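Long-range contact in trehalose-6-phosphate phosphatase (Neosartorya fumigata, PDB 5DXL), which belongs to the trehalose-phosphatase family of the HAD superfamily, with a Rossmann-like core and a smaller antiparallel-sheet domain: residues D26-T30 with L215-D221. Sequence-based numbering, arbitrary orientation.
Sequences DYDGT and LGDDFTD
Asp26 and Asp221 bring their carboxylates together across this contact. The two side chains cross at about a right angle, with their carboxylate planes 79° apart. CB of Asp26 lies 3.4 Å from Asp221 OD2 and also packs over Gly216 CA. CG, anti to the backbone N (chi1 -165°), turns the carboxylate toward Asp221 and itself lies against Asp221 OD2. Asp26 OD1 turns back to the next residue and accepts from Tyr27 N at 2.8 Å, met from above the carboxylate plane. Asp26 OD2 reaches across to within 2.5 Å of Asp221 OD2, and Asp218 OD2 comes to 3.5 Å of it. Lys190 links the pair from outside, with salt bridges to OD1 of both Asp26 and Asp221.

Segment 26-30 follows strand 21-25, and segment 215-221 runs off the end of the neighbouring parallel strand 211-216, at the centre of the main sheet. The sequences DYDGT and GDDFTD match the first and fourth HAD motifs, which meet at the C-terminal ends of these strands, where active sites of the superfamily lie. The backbone bond Asp26 N to Leu215 O, 3.0 Å and nearly straight at 170°, ties the two segments.

Asp221 OD2 also receives Asp218 N on its anti side, while Asp218 OD1 takes Asp221 N at 2.8 Å in an Asx motif. Thr220 OG1 donates to that same Asp218 oxygen, so two donors grip it.

Further along, Thr30 OG1 gives a weak hydrogen bond to Asp217 OD1 at 3.1 Å. The methyl Thr30 CG2 rests on Leu215 CB, 3.8 Å away. Gly29 has its backbone against the side chain of Asp217, with its carbonyl oxygen close to CB.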
loop_
_atom_site.group_PDB
_atom_site.type_symbol
_atom_site.label_atom_id
_atom_site.label_comp_id
_atom_site.label_asym_id
_atom_site.label_seq_id
_atom_site.Cartn_x
_atom_site.Cartn_y
_atom_site.Cartn_z
ATOM N N ASP A 26 2.866 -2.447 -4.658
ATOM C CA ASP A 26 2.401 -3.526 -3.798
ATOM C C ASP A 26 3.281 -4.734 -4.132
ATOM O O ASP A 26 3.911 -4.770 -5.192
ATOM C CB ASP A 26 0.903 -3.800 -4.032
ATOM C CG ASP A 26 0.257 -4.655 -2.937
ATOM O OD1 ASP A 26 0.930 -5.095 -1.995
ATOM O OD2 ASP A 26 -0.967 -4.877 -3.030
ATOM N N TYR A 27 3.357 -5.708 -3.227
ATOM C CA TYR A 27 4.186 -6.880 -3.488
ATOM C C TYR A 27 3.327 -8.067 -3.965
ATOM O O TYR A 27 3.322 -8.398 -5.151
ATOM C CB TYR A 27 5.013 -7.264 -2.244
ATOM C CG TYR A 27 5.800 -8.518 -2.490
ATOM C CD1 TYR A 27 6.824 -8.528 -3.428
ATOM C CD2 TYR A 27 5.487 -9.699 -1.833
ATOM C CE1 TYR A 27 7.534 -9.682 -3.703
ATOM C CE2 TYR A 27 6.193 -10.868 -2.101
ATOM C CZ TYR A 27 7.208 -10.847 -3.038
ATOM O OH TYR A 27 7.914 -11.993 -3.310
ATOM N N ASP A 28 2.605 -8.702 -3.051
ATOM C CA ASP A 28 1.781 -9.849 -3.432
ATOM C C ASP A 28 0.734 -9.473 -4.467
ATOM O O ASP A 28 0.099 -8.432 -4.361
ATOM C CB ASP A 28 1.094 -10.442 -2.200
ATOM C CG ASP A 28 2.073 -11.130 -1.282
ATOM O OD1 ASP A 28 2.545 -12.230 -1.646
ATOM O OD2 ASP A 28 2.394 -10.570 -0.218
ATOM N N GLY A 29 0.564 -10.321 -5.477
ATOM C CA GLY A 29 -0.379 -10.040 -6.549
ATOM C C GLY A 29 0.066 -9.012 -7.578
ATOM O O GLY A 29 -0.607 -8.815 -8.595
ATOM N N THR A 30 1.201 -8.370 -7.318
ATOM C CA THR A 30 1.658 -7.256 -8.141
ATOM C C THR A 30 3.043 -7.561 -8.700
ATOM O O THR A 30 3.214 -7.617 -9.914
ATOM C CB THR A 30 1.666 -5.939 -7.325
ATOM O OG1 THR A 30 0.340 -5.646 -6.883
ATOM C CG2 THR A 30 2.156 -4.772 -8.192
ATOM N N LEU A 215 1.961 0.779 -8.779
ATOM C CA LEU A 215 1.406 -0.506 -9.214
ATOM C C LEU A 215 0.773 -1.279 -8.069
ATOM O O LEU A 215 1.360 -1.405 -6.989
ATOM C CB LEU A 215 2.507 -1.366 -9.848
ATOM C CG LEU A 215 2.890 -0.986 -11.285
ATOM C CD1 LEU A 215 4.359 -1.300 -11.558
ATOM C CD2 LEU A 215 2.007 -1.780 -12.231
ATOM N N GLY A 216 -0.410 -1.830 -8.320
ATOM C CA GLY A 216 -1.099 -2.615 -7.307
ATOM C C GLY A 216 -2.272 -3.358 -7.912
ATOM O O GLY A 216 -2.843 -2.920 -8.913
ATOM N N ASP A 217 -2.645 -4.476 -7.291
ATOM C CA ASP A 217 -3.691 -5.333 -7.846
ATOM C C ASP A 217 -5.005 -5.309 -7.088
ATOM O O ASP A 217 -6.020 -5.754 -7.614
ATOM C CB ASP A 217 -3.210 -6.782 -7.887
ATOM C CG ASP A 217 -2.999 -7.355 -6.500
ATOM O OD1 ASP A 217 -2.294 -6.706 -5.706
ATOM O OD2 ASP A 217 -3.525 -8.451 -6.210
ATOM N N ASP A 218 -4.995 -4.828 -5.853
ATOM C CA ASP A 218 -6.163 -5.073 -5.003
ATOM C C ASP A 218 -6.936 -3.822 -4.597
ATOM O O ASP A 218 -6.637 -2.712 -5.032
ATOM C CB ASP A 218 -5.744 -5.893 -3.764
ATOM C CG ASP A 218 -4.884 -5.119 -2.751
ATOM O OD1 ASP A 218 -4.872 -3.872 -2.710
ATOM O OD2 ASP A 218 -4.218 -5.799 -1.945
ATOM N N PHE A 219 -7.953 -4.035 -3.768
ATOM C CA PHE A 219 -8.865 -2.977 -3.352
ATOM C C PHE A 219 -8.140 -1.902 -2.548
ATOM O O PHE A 219 -8.422 -0.717 -2.707
ATOM C CB PHE A 219 -10.020 -3.588 -2.540
ATOM C CG PHE A 219 -11.065 -2.598 -2.107
ATOM C CD1 PHE A 219 -12.095 -2.239 -2.960
ATOM C CD2 PHE A 219 -11.034 -2.048 -0.833
ATOM C CE1 PHE A 219 -13.070 -1.335 -2.558
ATOM C CE2 PHE A 219 -12.004 -1.141 -0.427
ATOM C CZ PHE A 219 -13.022 -0.787 -1.292
ATOM N N THR A 220 -7.195 -2.312 -1.707
ATOM C CA THR A 220 -6.432 -1.369 -0.896
ATOM C C THR A 220 -5.495 -0.523 -1.760
ATOM O O THR A 220 -5.224 0.640 -1.453
ATOM C CB THR A 220 -5.604 -2.089 0.209
ATOM O OG1 THR A 220 -4.311 -2.467 -0.288
ATOM C CG2 THR A 220 -6.340 -3.320 0.707
ATOM N N ASP A 221 -4.997 -1.109 -2.843
ATOM C CA ASP A 221 -4.109 -0.395 -3.739
ATOM C C ASP A 221 -4.820 0.727 -4.483
ATOM O O ASP A 221 -4.184 1.693 -4.901
ATOM C CB ASP A 221 -3.482 -1.372 -4.730
ATOM C CG ASP A 221 -2.516 -2.313 -4.062
ATOM O OD1 ASP A 221 -1.875 -1.897 -3.076
ATOM O OD2 ASP A 221 -2.392 -3.458 -4.536
#